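Local coordinates for malate dehydrogenase (Entamoeba histolytica, PDB 3I0P), which binds NAD and probably catalyses the NAD-dependent interconversion of malate and oxaloacetate, at residues T6-I11 with G341-L346; R33-T38 with N90-V95; M113-V118 with F285-N290; I170-A175 with D306-L311; S205-K210 with A230-L235. All blocks are in the same frame, centred on the assembly; numbering follows the deposited sequence.

Contact 1 (T6-I11 with G341-L346)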
# COMPACT_ATOMS: atom_id res chain seq x y z
N THR A 6 -9.68 -33.81 12.46
CA THR A 6 -8.49 -33.49 11.68
C THR A 6 -7.47 -34.64 11.66
O THR A 6 -7.35 -35.40 12.63
CB THR A 6 -7.87 -32.15 12.20
OG1 THR A 6 -6.92 -31.66 11.26
CG2 THR A 6 -7.22 -32.30 13.59
N LYS A 7 -6.75 -34.78 10.54
CA LYS A 7 -5.71 -35.81 10.39
C LYS A 7 -4.36 -35.20 10.02
O LYS A 7 -4.26 -34.38 9.11
CB LYS A 7 -6.12 -36.85 9.35
CG LYS A 7 -5.15 -38.01 9.20
CD LYS A 7 -5.72 -39.06 8.25
CE LYS A 7 -4.86 -40.33 8.20
NZ LYS A 7 -4.91 -41.10 9.48
N ASN A 8 -3.32 -35.61 10.74
CA ASN A 8 -1.98 -35.08 10.56
C ASN A 8 -1.26 -35.71 9.38
O ASN A 8 -1.12 -36.92 9.30
CB ASN A 8 -1.16 -35.25 11.84
CG ASN A 8 0.17 -34.52 11.78
OD1 ASN A 8 1.17 -35.04 11.27
ND2 ASN A 8 0.19 -33.31 12.31
N VAL A 9 -0.82 -34.85 8.46
CA VAL A 9 -0.01 -35.29 7.33
C VAL A 9 1.27 -34.45 7.31
O VAL A 9 1.21 -33.23 7.51
CB VAL A 9 -0.76 -35.12 5.98
CG1 VAL A 9 -0.02 -35.81 4.87
CG2 VAL A 9 -2.18 -35.65 6.08
N SER A 10 2.41 -35.09 7.08
CA SER A 10 3.68 -34.37 7.03
C SER A 10 3.75 -33.48 5.79
O SER A 10 3.15 -33.80 4.76
CB SER A 10 4.86 -35.35 7.04
OG SER A 10 5.06 -35.92 5.76
N ILE A 11 4.49 -32.38 5.91
CA ILE A 11 4.75 -31.46 4.78
C ILE A 11 5.31 -32.20 3.56
O ILE A 11 4.84 -32.01 2.45
CB ILE A 11 5.68 -30.28 5.21
CG1 ILE A 11 4.99 -29.33 6.21
CG2 ILE A 11 6.25 -29.55 4.00
CD1 ILE A 11 3.70 -28.65 5.72
N GLY A 341 4.19 -31.63 11.13
CA GLY A 341 3.17 -31.84 10.10
C GLY A 341 2.01 -30.88 10.21
O GLY A 341 2.01 -29.97 11.04
N ASP A 342 1.01 -31.10 9.35
CA ASP A 342 -0.11 -30.19 9.17
C ASP A 342 -1.41 -30.95 9.47
O ASP A 342 -1.64 -32.03 8.96
CB ASP A 342 -0.10 -29.68 7.72
CG ASP A 342 -1.08 -28.53 7.46
OD1 ASP A 342 -1.73 -28.01 8.40
OD2 ASP A 342 -1.19 -28.14 6.28
N ASP A 343 -2.23 -30.38 10.34
CA ASP A 343 -3.50 -30.99 10.69
C ASP A 343 -4.58 -30.63 9.66
O ASP A 343 -5.14 -29.54 9.70
CB ASP A 343 -3.93 -30.58 12.09
CG ASP A 343 -2.98 -31.07 13.16
OD1 ASP A 343 -2.71 -32.30 13.25
OD2 ASP A 343 -2.49 -30.23 13.93
N LEU A 344 -4.86 -31.55 8.76
CA LEU A 344 -5.81 -31.32 7.68
C LEU A 344 -7.22 -31.79 8.04
O LEU A 344 -7.38 -32.85 8.64
CB LEU A 344 -5.35 -32.02 6.39
CG LEU A 344 -3.93 -31.72 5.91
CD1 LEU A 344 -3.63 -32.48 4.63
CD2 LEU A 344 -3.74 -30.21 5.72
N PRO A 345 -8.24 -30.98 7.67
CA PRO A 345 -9.63 -31.39 7.83
C PRO A 345 -9.91 -32.70 7.10
O PRO A 345 -9.14 -33.09 6.21
CB PRO A 345 -10.41 -30.26 7.16
CG PRO A 345 -9.53 -29.08 7.30
CD PRO A 345 -8.13 -29.60 7.17
N LEU A 346 -11.00 -33.36 7.49
CA LEU A 346 -11.41 -34.65 6.93
C LEU A 346 -11.77 -34.55 5.45
O LEU A 346 -11.48 -35.46 4.67
CB LEU A 346 -12.61 -35.18 7.70
CG LEU A 346 -12.61 -36.70 7.98
CD1 LEU A 346 -11.88 -37.01 9.32
CD2 LEU A 346 -14.06 -37.30 7.93
O HOH W 1 -4.68 -34.06 13.36
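The first torsions of Asn8 and Asp343 bring an amide and a carboxylate together above a two-stranded antiparallel sheet. Asn8 carries CG opposite its own nitrogen and beside its carbonyl carbon (chi1 -171°). Asp343 carries CG beside its nitrogen, opposite its carbonyl carbon (chi1 -64°). Asn8 ND2 then donates to Asp343 OD1 at 3.2 Å. The two planes are 66° apart. The oxygen lies in the plane of the amide, whereas the nitrogen meets the carboxylate from above its plane. Asn8 ND2 also gives a hydrogen bond to Phe340 O, so the amide is gripped twice, once by the strand partner and once by the end of helix 328-340. A water donates to Asp343 OD1 and, weakly, to Thr6 O.

The sheet pairs strand 6-9, near the N-terminus, with strand 342-345, near the C-terminus. Lys7 with Leu344 and Val9 with Asp342 are its hydrogen-bonded pairs. Lys7 N donates to Leu344 O at 2.8 Å, and Leu344 N returns a bond to Lys7 O at 2.9 Å. Val9 N donates to Asp342 O, and Asp342 N returns a bond to Val9 O at 2.8 Å. Gly341 leaves helix 328-340 with positive phi, and its CA packs against Ser10.

Lys7, Val9, Asp342 and Leu344 share the other face. There Ile349 of helix 346-359 touches Lys7, Val9 and Leu344, and Ile14 of helix 11-24 touches Val9, Asp342 and Leu344. The Val9 and Leu344 side chains cross at about a right angle, with Val9 CG2 3.8 Å from Leu344 CD1.

Contact 2 (R33-T38 with N90-V95)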
# COMPACT_ATOMS: atom_id res chain seq x y z
N ARG A 33 6.61 -28.48 -10.27
CA ARG A 33 7.49 -28.04 -9.19
C ARG A 33 7.21 -26.61 -8.73
O ARG A 33 7.13 -26.35 -7.53
CB ARG A 33 8.96 -28.22 -9.55
CG ARG A 33 9.55 -29.52 -9.04
CD ARG A 33 11.04 -29.62 -9.32
NE ARG A 33 11.33 -29.64 -10.75
CZ ARG A 33 12.18 -28.81 -11.36
NH1 ARG A 33 12.86 -27.90 -10.67
NH2 ARG A 33 12.37 -28.93 -12.67
N MET A 34 7.05 -25.69 -9.68
CA MET A 34 6.78 -24.30 -9.34
C MET A 34 5.47 -24.18 -8.58
O MET A 34 5.41 -23.51 -7.56
CB MET A 34 6.77 -23.42 -10.60
CG MET A 34 8.15 -23.21 -11.24
SD MET A 34 8.06 -22.11 -12.67
CE MET A 34 9.79 -21.93 -13.12
N VAL A 35 4.43 -24.87 -9.06
CA VAL A 35 3.09 -24.84 -8.48
C VAL A 35 3.02 -25.47 -7.10
O VAL A 35 2.40 -24.92 -6.19
CB VAL A 35 2.07 -25.52 -9.41
CG1 VAL A 35 0.72 -25.76 -8.72
CG2 VAL A 35 1.90 -24.69 -10.67
N ARG A 36 3.65 -26.64 -6.93
CA ARG A 36 3.59 -27.30 -5.64
C ARG A 36 4.41 -26.54 -4.60
O ARG A 36 4.02 -26.51 -3.43
CB ARG A 36 3.99 -28.78 -5.75
CG ARG A 36 5.47 -29.06 -5.86
CD ARG A 36 6.11 -29.27 -4.51
NE ARG A 36 7.56 -29.36 -4.65
CZ ARG A 36 8.22 -30.50 -4.86
NH1 ARG A 36 7.56 -31.64 -4.95
NH2 ARG A 36 9.54 -30.49 -4.98
N ASP A 37 5.52 -25.92 -5.02
CA ASP A 37 6.33 -25.09 -4.11
C ASP A 37 5.52 -23.94 -3.53
O ASP A 37 5.56 -23.69 -2.33
CB ASP A 37 7.57 -24.53 -4.81
CG ASP A 37 8.71 -25.53 -4.90
OD1 ASP A 37 8.61 -26.66 -4.37
OD2 ASP A 37 9.75 -25.16 -5.49
N THR A 38 4.77 -23.24 -4.38
CA THR A 38 4.01 -22.10 -3.90
C THR A 38 2.72 -22.53 -3.22
O THR A 38 2.20 -21.82 -2.37
CB THR A 38 3.74 -20.99 -4.96
OG1 THR A 38 2.34 -20.88 -5.20
CG2 THR A 38 4.46 -21.23 -6.27
N ASN A 90 -2.64 -18.70 -20.40
CA ASN A 90 -3.62 -19.43 -19.59
C ASN A 90 -2.96 -20.50 -18.69
O ASN A 90 -3.61 -21.46 -18.28
CB ASN A 90 -4.78 -19.99 -20.45
CG ASN A 90 -5.87 -20.68 -19.62
OD1 ASN A 90 -6.29 -21.78 -19.95
ND2 ASN A 90 -6.31 -20.04 -18.56
N GLY A 91 -1.69 -20.30 -18.36
CA GLY A 91 -0.99 -21.21 -17.45
C GLY A 91 -1.31 -20.98 -15.98
O GLY A 91 -2.18 -20.18 -15.63
N PHE A 92 -0.60 -21.70 -15.12
CA PHE A 92 -0.69 -21.52 -13.67
C PHE A 92 -0.14 -20.16 -13.28
O PHE A 92 0.95 -19.77 -13.71
CB PHE A 92 0.19 -22.52 -12.96
CG PHE A 92 -0.22 -23.94 -13.11
CD1 PHE A 92 -1.32 -24.45 -12.40
CD2 PHE A 92 0.54 -24.81 -13.89
CE1 PHE A 92 -1.67 -25.79 -12.50
CE2 PHE A 92 0.21 -26.15 -13.99
CZ PHE A 92 -0.90 -26.65 -13.30
N GLY A 93 -0.87 -19.45 -12.42
CA GLY A 93 -0.37 -18.19 -11.90
C GLY A 93 0.98 -18.35 -11.23
O GLY A 93 1.82 -17.47 -11.31
N HIS A 94 1.18 -19.50 -10.59
CA HIS A 94 2.42 -19.82 -9.87
C HIS A 94 3.56 -19.95 -10.84
O HIS A 94 4.69 -19.56 -10.53
CB HIS A 94 2.27 -21.12 -9.09
CG HIS A 94 0.88 -21.40 -8.64
ND1 HIS A 94 -0.06 -21.99 -9.46
CD2 HIS A 94 0.25 -21.15 -7.47
CE1 HIS A 94 -1.20 -22.11 -8.80
NE2 HIS A 94 -1.04 -21.60 -7.59
N VAL A 95 3.27 -20.48 -12.03
CA VAL A 95 4.27 -20.58 -13.09
C VAL A 95 4.62 -19.18 -13.60
O VAL A 95 5.79 -18.80 -13.63
CB VAL A 95 3.80 -21.51 -14.23
CG1 VAL A 95 4.69 -21.39 -15.47
CG2 VAL A 95 3.75 -22.96 -13.74
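The Phe92 and His94 rings each receive one methyl of Val35 over a face. Val35 CG2 sits over the Phe92 ring, 3.6 Å from its centroid, in a CH-pi contact. It lies off centre, toward the CG side of the ring. Val35 CG1 covers one face of the His94 imidazole, 4.2 Å from that centroid, again in a CH-pi contact and toward the rim. At the imidazole edge, in plane, lies Phe92 CB. Thr38 OG1 is also modelled near this edge, close to CD2, but its placement is doubtful.

This is helix-to-helix packing in which the start of helix 93-111 rests on the middle of helix 29-45. Phe92 is the N-cap residue of the second helix, and His94 and Val95 belong to its first turn. The Val35 torsion (chi1 168°) puts CG1 opposite the backbone N and CG2 beside it. CG2 serves the Phe92 face and also reaches His94 ND1 at 3.5 Å, while CG1 lies over the imidazole. CG2 also touches Val95 CG2 at 4.0 Å.

All the residues that meet here are buried. Leu22 of helix 11-24 touches both Val35 and Phe92, so a third helix closes on the same apolar cluster. Tyr59 meets the His94 ring with its plane turned by about 55°, and Tyr130 of helix 127-136 touches His94 too.

One turn back from Thr38, Met34, extended beyond CG, touches Val95. Its sulfur SD comes to 4.1 Å from Val95 CA, while Met34 CB lies 4.4 Å from Val95 CG2.

Contact 3 (M113-V118 with F285-N290)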
# COMPACT_ATOMS: atom_id res chain seq x y z
N MET A 113 16.56 -1.94 -10.54
CA MET A 113 15.14 -2.21 -10.39
C MET A 113 14.58 -3.05 -11.53
O MET A 113 15.14 -3.06 -12.63
CB MET A 113 14.37 -0.89 -10.30
CG MET A 113 14.71 -0.11 -9.05
SD MET A 113 13.94 1.48 -9.11
CE MET A 113 12.31 1.09 -8.46
N GLY A 114 13.48 -3.74 -11.26
CA GLY A 114 12.83 -4.57 -12.24
C GLY A 114 11.34 -4.64 -11.98
O GLY A 114 10.91 -4.68 -10.82
N MET A 115 10.57 -4.63 -13.07
CA MET A 115 9.12 -4.81 -12.99
C MET A 115 8.61 -5.68 -14.12
O MET A 115 8.86 -5.40 -15.30
CB MET A 115 8.38 -3.47 -12.98
CG MET A 115 6.87 -3.63 -12.89
SD MET A 115 6.04 -2.14 -12.31
CE MET A 115 4.34 -2.68 -12.33
N VAL A 116 7.89 -6.73 -13.76
CA VAL A 116 7.32 -7.61 -14.76
C VAL A 116 5.85 -7.69 -14.50
O VAL A 116 5.43 -7.90 -13.36
CB VAL A 116 7.97 -8.99 -14.73
CG1 VAL A 116 7.21 -9.96 -15.60
CG2 VAL A 116 9.42 -8.89 -15.19
N VAL A 117 5.05 -7.49 -15.55
CA VAL A 117 3.59 -7.62 -15.43
C VAL A 117 3.07 -8.79 -16.27
O VAL A 117 3.71 -9.20 -17.25
CB VAL A 117 2.83 -6.30 -15.76
CG1 VAL A 117 3.20 -5.22 -14.74
CG2 VAL A 117 3.12 -5.83 -17.18
N VAL A 118 1.93 -9.34 -15.88
CA VAL A 118 1.38 -10.52 -16.53
C VAL A 118 -0.09 -10.31 -16.87
O VAL A 118 -0.85 -9.78 -16.05
CB VAL A 118 1.51 -11.79 -15.63
CG1 VAL A 118 0.97 -13.00 -16.34
CG2 VAL A 118 2.96 -12.02 -15.21
N PHE A 285 1.29 -8.30 -11.07
CA PHE A 285 2.51 -7.49 -11.19
C PHE A 285 3.55 -7.89 -10.16
O PHE A 285 3.20 -8.37 -9.07
CB PHE A 285 2.21 -5.99 -11.07
CG PHE A 285 1.82 -5.55 -9.68
CD1 PHE A 285 2.77 -4.99 -8.83
CD2 PHE A 285 0.51 -5.67 -9.24
CE1 PHE A 285 2.42 -4.57 -7.54
CE2 PHE A 285 0.14 -5.26 -7.96
CZ PHE A 285 1.10 -4.70 -7.11
N PHE A 286 4.82 -7.69 -10.51
CA PHE A 286 5.95 -8.06 -9.66
C PHE A 286 7.05 -7.02 -9.77
O PHE A 286 7.56 -6.77 -10.86
CB PHE A 286 6.49 -9.44 -10.05
CG PHE A 286 5.44 -10.50 -10.11
CD1 PHE A 286 5.03 -11.14 -8.94
CD2 PHE A 286 4.86 -10.86 -11.32
CE1 PHE A 286 4.05 -12.12 -8.97
CE2 PHE A 286 3.89 -11.84 -11.36
CZ PHE A 286 3.47 -12.47 -10.18
N ILE A 287 7.38 -6.42 -8.63
CA ILE A 287 8.41 -5.39 -8.55
C ILE A 287 9.55 -5.88 -7.67
O ILE A 287 9.31 -6.43 -6.59
CB ILE A 287 7.85 -4.07 -7.97
CG1 ILE A 287 6.75 -3.50 -8.87
CG2 ILE A 287 8.97 -3.02 -7.75
CD1 ILE A 287 6.18 -2.19 -8.34
N ALA A 288 10.78 -5.69 -8.13
CA ALA A 288 11.97 -5.99 -7.34
C ALA A 288 12.93 -4.79 -7.29
O ALA A 288 13.23 -4.18 -8.32
CB ALA A 288 12.67 -7.20 -7.90
N ILE A 289 13.38 -4.45 -6.09
CA ILE A 289 14.28 -3.32 -5.88
C ILE A 289 15.56 -3.83 -5.25
O ILE A 289 15.54 -4.43 -4.17
CB ILE A 289 13.64 -2.26 -4.95
CG1 ILE A 289 12.42 -1.63 -5.61
CG2 ILE A 289 14.67 -1.19 -4.54
CD1 ILE A 289 11.46 -1.05 -4.63
N ASN A 290 16.69 -3.60 -5.92
CA ASN A 290 17.97 -4.09 -5.45
C ASN A 290 18.54 -3.19 -4.36
O ASN A 290 18.99 -2.08 -4.63
CB ASN A 290 18.95 -4.19 -6.62
CG ASN A 290 20.25 -4.88 -6.24
OD1 ASN A 290 20.37 -5.48 -5.17
ND2 ASN A 290 21.23 -4.82 -7.13
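Two neighbouring strands in the interior of the seven-stranded mixed sheet meet here. Strand 113-121 runs antiparallel to strand 282-290, at 172° over these segments. Gly114 with Ala288 and Val116 with Phe286 are the hydrogen-bonded pairs. Gly114 N donates to Ala288 O at 3.0 Å, and Ala288 N to Gly114 O at 2.9 Å. Val116 N gives a bond of 2.9 Å to Phe286 O, in the plane of that carbonyl. Phe286 N answers to Val116 O.

Met113, Met115, Val117, Phe285, Ile287 and Ile289 share one face. Met115 is fully extended, with CG opposite its backbone N (chi1 -180°). This lays SD against Ile287 CG1 at 3.8 Å and carries CE on to Phe285 CB. Met113 bends at its last torsion (chi3 85°) and runs side by side with Ile289. Met257 of helix 244-259 touches Met115, Phe285 and Ile287 on this face. Met113 and Met115 also pack on Met115 and Met113 of the second subunit, so the same methionines form part of the dimer interface.

Val116, Phe286 and Ala288 lie on the other face, which helix 93-111 covers through Met103, Met101 and Ala108. Tyr130 meets the Phe286 ring there. At the edge of that ring, in its plane, Val118 CG2 stands 4.0 Å from Phe286 CE2.

Contact 4 (I170-A175 with D306-L311)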
# COMPACT_ATOMS: atom_id res chain seq x y z
N ILE A 170 10.66 -7.83 2.46
CA ILE A 170 11.83 -7.00 2.72
C ILE A 170 12.87 -7.78 3.52
O ILE A 170 12.55 -8.36 4.57
CB ILE A 170 11.43 -5.70 3.48
CG1 ILE A 170 10.57 -4.79 2.59
CG2 ILE A 170 12.68 -4.96 4.01
CD1 ILE A 170 9.79 -3.74 3.32
N PRO A 171 14.13 -7.80 3.03
CA PRO A 171 15.20 -8.50 3.75
C PRO A 171 15.33 -8.03 5.21
O PRO A 171 15.14 -6.84 5.50
CB PRO A 171 16.45 -8.15 2.95
CG PRO A 171 15.96 -7.88 1.58
CD PRO A 171 14.61 -7.24 1.75
N SER A 172 15.64 -8.97 6.10
CA SER A 172 15.69 -8.72 7.53
C SER A 172 16.94 -9.39 8.10
O SER A 172 17.51 -10.29 7.46
CB SER A 172 14.44 -9.29 8.19
OG SER A 172 14.42 -9.05 9.58
N ASP A 173 17.39 -8.97 9.29
CA ASP A 173 18.54 -9.63 9.91
C ASP A 173 18.07 -10.67 10.91
O ASP A 173 18.87 -11.26 11.63
CB ASP A 173 19.53 -8.63 10.55
CG ASP A 173 19.05 -8.05 11.88
OD1 ASP A 173 17.85 -8.15 12.21
OD2 ASP A 173 19.89 -7.47 12.60
N GLU A 174 16.76 -10.88 10.93
CA GLU A 174 16.15 -11.90 11.76
C GLU A 174 16.06 -13.22 10.98
O GLU A 174 16.56 -13.32 9.86
CB GLU A 174 14.77 -11.43 12.20
CG GLU A 174 14.80 -10.05 12.81
CD GLU A 174 13.46 -9.63 13.37
OE1 GLU A 174 12.50 -9.49 12.58
OE2 GLU A 174 13.37 -9.44 14.61
N ALA A 175 15.44 -14.24 11.59
CA ALA A 175 15.39 -15.59 11.02
C ALA A 175 14.38 -15.69 9.87
O ALA A 175 14.36 -16.68 9.14
CB ALA A 175 15.07 -16.61 12.10
N ASP A 306 16.24 -3.63 13.60
CA ASP A 306 16.12 -2.60 14.62
C ASP A 306 14.70 -2.01 14.68
O ASP A 306 14.19 -1.76 15.79
CB ASP A 306 17.13 -1.47 14.39
CG ASP A 306 18.53 -1.83 14.86
OD1 ASP A 306 18.67 -2.75 15.70
OD2 ASP A 306 19.49 -1.17 14.40
N ILE A 307 14.09 -1.78 13.52
CA ILE A 307 12.70 -1.28 13.48
C ILE A 307 11.76 -2.30 14.13
O ILE A 307 10.99 -1.95 15.03
CB ILE A 307 12.27 -0.86 12.02
CG1 ILE A 307 12.83 0.53 11.68
CG2 ILE A 307 10.74 -0.86 11.85
CD1 ILE A 307 13.08 0.75 10.19
N ASN A 308 11.86 -3.56 13.70
CA ASN A 308 11.08 -4.66 14.27
C ASN A 308 11.28 -4.82 15.78
O ASN A 308 10.30 -4.95 16.54
CB ASN A 308 11.41 -5.97 13.56
CG ASN A 308 10.79 -6.06 12.17
OD1 ASN A 308 9.87 -5.32 11.85
ND2 ASN A 308 11.29 -6.98 11.35
N ARG A 309 12.54 -4.80 16.21
CA ARG A 309 12.86 -4.97 17.62
C ARG A 309 12.31 -3.83 18.47
O ARG A 309 11.79 -4.07 19.57
CB ARG A 309 14.35 -5.13 17.83
CG ARG A 309 14.83 -6.48 17.38
CD ARG A 309 16.33 -6.60 17.54
NE ARG A 309 16.89 -7.22 16.35
CZ ARG A 309 17.63 -6.57 15.46
NH1 ARG A 309 17.91 -5.29 15.62
NH2 ARG A 309 18.10 -7.21 14.40
N THR A 310 12.41 -2.61 17.96
CA THR A 310 11.86 -1.43 18.62
C THR A 310 10.35 -1.57 18.74
O THR A 310 9.79 -1.33 19.81
CB THR A 310 12.21 -0.14 17.86
OG1 THR A 310 13.63 -0.03 17.78
CG2 THR A 310 11.65 1.09 18.57
N LEU A 311 9.72 -1.96 17.64
CA LEU A 311 8.26 -2.11 17.60
C LEU A 311 7.77 -3.10 18.65
O LEU A 311 6.87 -2.77 19.44
CB LEU A 311 7.79 -2.50 16.19
CG LEU A 311 7.79 -1.43 15.09
CD1 LEU A 311 7.48 -2.07 13.74
CD2 LEU A 311 6.81 -0.29 15.38
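Arg309, Glu174 and Asn308 bury the most surface here. Asn308 ND2 donates to Glu174 OE1 at 3.0 Å. It reaches the oxygen from above the carboxylate plane, and the hydrogen bond is bent, with an angle of 143° at the hydrogen. The amide and carboxylate planes are 32° apart. The other oxygen, Glu174 OE2, is modelled in a salt bridge with Arg312 NH1, though its exact place is less sure. Both oxygens thus appear to face the same helix. Glu174 gets there by a CG placed opposite its carbonyl carbon (chi1 -51°) and an extended chain beyond.

Arg309 bends at chi3 and turns its guanidinium edge toward Asp173. The model pairs NH2 with Asp173 OD1 as a salt bridge, but the atoms are too close for the detail to be trusted. Arg309 NH1 pairs with Asp306 OD1 at 2.7 Å, so the arginine probably links two aspartates in a salt-bridge network.

Ser172 OG accepts from Glu174 N in an ST turn within the loop. That loop joins strands 166-170 and 178-182, and the contact ties it to the last turns of helix 297-312. Beside it the second subunit packs Glu252 on Ile307 and Leu311 of the helix, and Ile256 on Ile170 at the end of strand 166-170.

Contact 5 (S205-K210 with A230-L235)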
# COMPACT_ATOMS: atom_id res chain seq x y z
N SER A 205 -17.89 -6.50 10.31
CA SER A 205 -17.26 -5.54 9.44
C SER A 205 -16.84 -6.12 8.10
O SER A 205 -16.66 -5.39 7.18
CB SER A 205 -16.05 -4.89 10.12
OG SER A 205 -15.15 -5.85 10.60
N TRP A 206 -16.72 -7.43 8.00
CA TRP A 206 -16.20 -8.02 6.79
C TRP A 206 -17.08 -7.91 5.55
O TRP A 206 -16.61 -7.68 4.47
CB TRP A 206 -15.83 -9.47 7.04
CG TRP A 206 -14.88 -9.64 8.11
CD1 TRP A 206 -14.25 -8.68 8.76
CD2 TRP A 206 -14.45 -10.85 8.68
NE1 TRP A 206 -13.44 -9.20 9.71
CE2 TRP A 206 -13.55 -10.54 9.67
CE3 TRP A 206 -14.74 -12.18 8.43
CZ2 TRP A 206 -12.94 -11.50 10.41
CZ3 TRP A 206 -14.13 -13.11 9.16
CH2 TRP A 206 -13.25 -12.78 10.14
N ALA A 207 -18.36 -8.07 5.71
CA ALA A 207 -19.25 -8.14 4.55
C ALA A 207 -20.66 -7.63 4.83
O ALA A 207 -21.03 -7.39 5.98
CB ALA A 207 -19.30 -9.57 4.03
N SER A 208 -21.43 -7.44 3.77
CA SER A 208 -22.80 -6.94 3.86
C SER A 208 -23.67 -7.52 2.75
O SER A 208 -23.18 -7.85 1.67
CB SER A 208 -22.81 -5.41 3.81
OG SER A 208 -22.34 -4.86 5.03
N MET A 209 -24.96 -7.66 3.04
CA MET A 209 -25.94 -8.03 2.02
C MET A 209 -26.23 -6.77 1.23
O MET A 209 -25.97 -5.67 1.71
CB MET A 209 -27.23 -8.57 2.66
CG MET A 209 -27.15 -10.01 3.22
SD MET A 209 -26.94 -11.36 2.02
CE MET A 209 -28.29 -11.06 0.87
N LYS A 210 -26.75 -6.92 0.01
CA LYS A 210 -27.23 -5.78 -0.77
C LYS A 210 -28.08 -4.90 0.15
O LYS A 210 -28.93 -5.41 0.89
CB LYS A 210 -28.05 -6.27 -1.96
CG LYS A 210 -28.60 -5.18 -2.87
CD LYS A 210 -27.72 -4.93 -4.05
CE LYS A 210 -28.43 -4.09 -5.09
NZ LYS A 210 -27.59 -3.94 -6.30
N ALA A 230 -24.38 -9.55 -2.72
CA ALA A 230 -23.60 -9.36 -1.49
C ALA A 230 -22.18 -8.97 -1.85
O ALA A 230 -21.76 -9.13 -3.00
CB ALA A 230 -23.60 -10.61 -0.63
N TYR A 231 -21.43 -8.46 -0.87
CA TYR A 231 -20.08 -7.96 -1.13
C TYR A 231 -19.22 -7.84 0.13
O TYR A 231 -19.75 -7.70 1.24
CB TYR A 231 -20.15 -6.61 -1.85
CG TYR A 231 -21.03 -5.60 -1.16
CD1 TYR A 231 -20.58 -4.89 -0.04
CD2 TYR A 231 -22.32 -5.34 -1.62
CE1 TYR A 231 -21.38 -3.96 0.60
CE2 TYR A 231 -23.14 -4.41 -0.98
CZ TYR A 231 -22.66 -3.72 0.12
OH TYR A 231 -23.46 -2.80 0.76
N LEU A 232 -17.90 -7.91 -0.05
CA LEU A 232 -16.92 -7.65 1.01
C LEU A 232 -16.58 -6.15 1.09
O LEU A 232 -16.67 -5.43 0.09
CB LEU A 232 -15.64 -8.43 0.74
CG LEU A 232 -15.63 -9.95 0.88
CD1 LEU A 232 -14.65 -10.55 -0.09
CD2 LEU A 232 -15.28 -10.36 2.29
N HIS A 233 -16.19 -5.69 2.27
CA HIS A 233 -15.75 -4.30 2.46
C HIS A 233 -14.25 -4.16 2.28
O HIS A 233 -13.50 -5.10 2.58
CB HIS A 233 -16.15 -3.76 3.84
CG HIS A 233 -17.63 -3.72 4.06
ND1 HIS A 233 -18.46 -2.86 3.37
CD2 HIS A 233 -18.43 -4.44 4.88
CE1 HIS A 233 -19.71 -3.05 3.76
NE2 HIS A 233 -19.71 -4.00 4.68
N PRO A 234 -13.79 -2.99 1.80
CA PRO A 234 -12.35 -2.74 1.75
C PRO A 234 -11.78 -2.58 3.16
O PRO A 234 -12.53 -2.36 4.11
CB PRO A 234 -12.26 -1.40 1.01
CG PRO A 234 -13.62 -1.14 0.43
CD PRO A 234 -14.57 -1.84 1.33
N LEU A 235 -10.46 -2.70 3.29
CA LEU A 235 -9.80 -2.27 4.52
C LEU A 235 -10.23 -0.82 4.87
O LEU A 235 -10.11 0.10 4.04
CB LEU A 235 -8.28 -2.41 4.41
CG LEU A 235 -7.37 -1.88 5.53
CD1 LEU A 235 -7.58 -2.63 6.84
CD2 LEU A 235 -5.91 -1.92 5.10
O HOH W 2 -13.59 -7.67 3.92
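Ser208 sits between two rings of the facing segment, His233 and Tyr231. Its OG lies in the plane of the His233 ring, at the edge, and is hydrogen-bonded to His233 NE2 at 2.8 Å. Either group could be the donor. The serine torsion (chi1 -73°) sets OG beside the backbone N, on the His233 side. The Ser208 CB is 3.8 Å from Tyr231 CE1. The Tyr231 ring turns back over the strand because CG stands between its own N and carbonyl carbon (chi1 52°). Ser208 O lies over one face of this ring, 4.1 Å above its centre. His233 CE1 meets the Tyr231 ring at its edge, in plane. The far end of the tyrosine is held by Asp157, which is hydrogen-bonded to Tyr231 OH.

The backbones form a small two-stranded antiparallel sheet, 207-209 with 230-232. Ser208 and Tyr231 are its hydrogen-bonded pair. Ser208 N donates to Tyr231 O at 3.0 Å and Tyr231 N to Ser208 O at 3.1 Å. Beyond the strand, His233 N reaches Trp206 O, also at 3.0 Å. This extends the pairing by one more bond.

On the other face Ala207, Met209, Ala230 and Leu232 pack loosely across the strands and meet helices 218-224 and 189-197. Trp206 leaves the backbone away from the facing segment. Its NE1 bonds to Val241 O of the second subunit, and Arg191 makes a cation-pi contact with the ring. Lys210 NZ reaches Asp315 of the second subunit in a salt bridge. Met209 SD lies 4.3 Å from Ala230 CB.

Overall arrangement
Contact 1 joins the N-terminal strand to a strand near the C-terminus, and the other four fall within the span it closes. Contacts 1 and 3 lie on opposite sides of the chain's centre, their own centres 35 Å apart. Contacts 2 and 3 are the closest pair, with centres 18 Å and nearest atoms about 5 Å apart. Helix 93-111 leads from one straight into strand 113-121 of the other. Contacts 3 and 4 interlock along the chain. Contacts 3, 4 and 5 all touch the second subunit. His94, Trp206, Asn308 and Phe286 have side chains about 8, 8, 9 and 10 Å from a bound NAD. Contact 1 is farther, with the Asp342 side chain about 14 Å away.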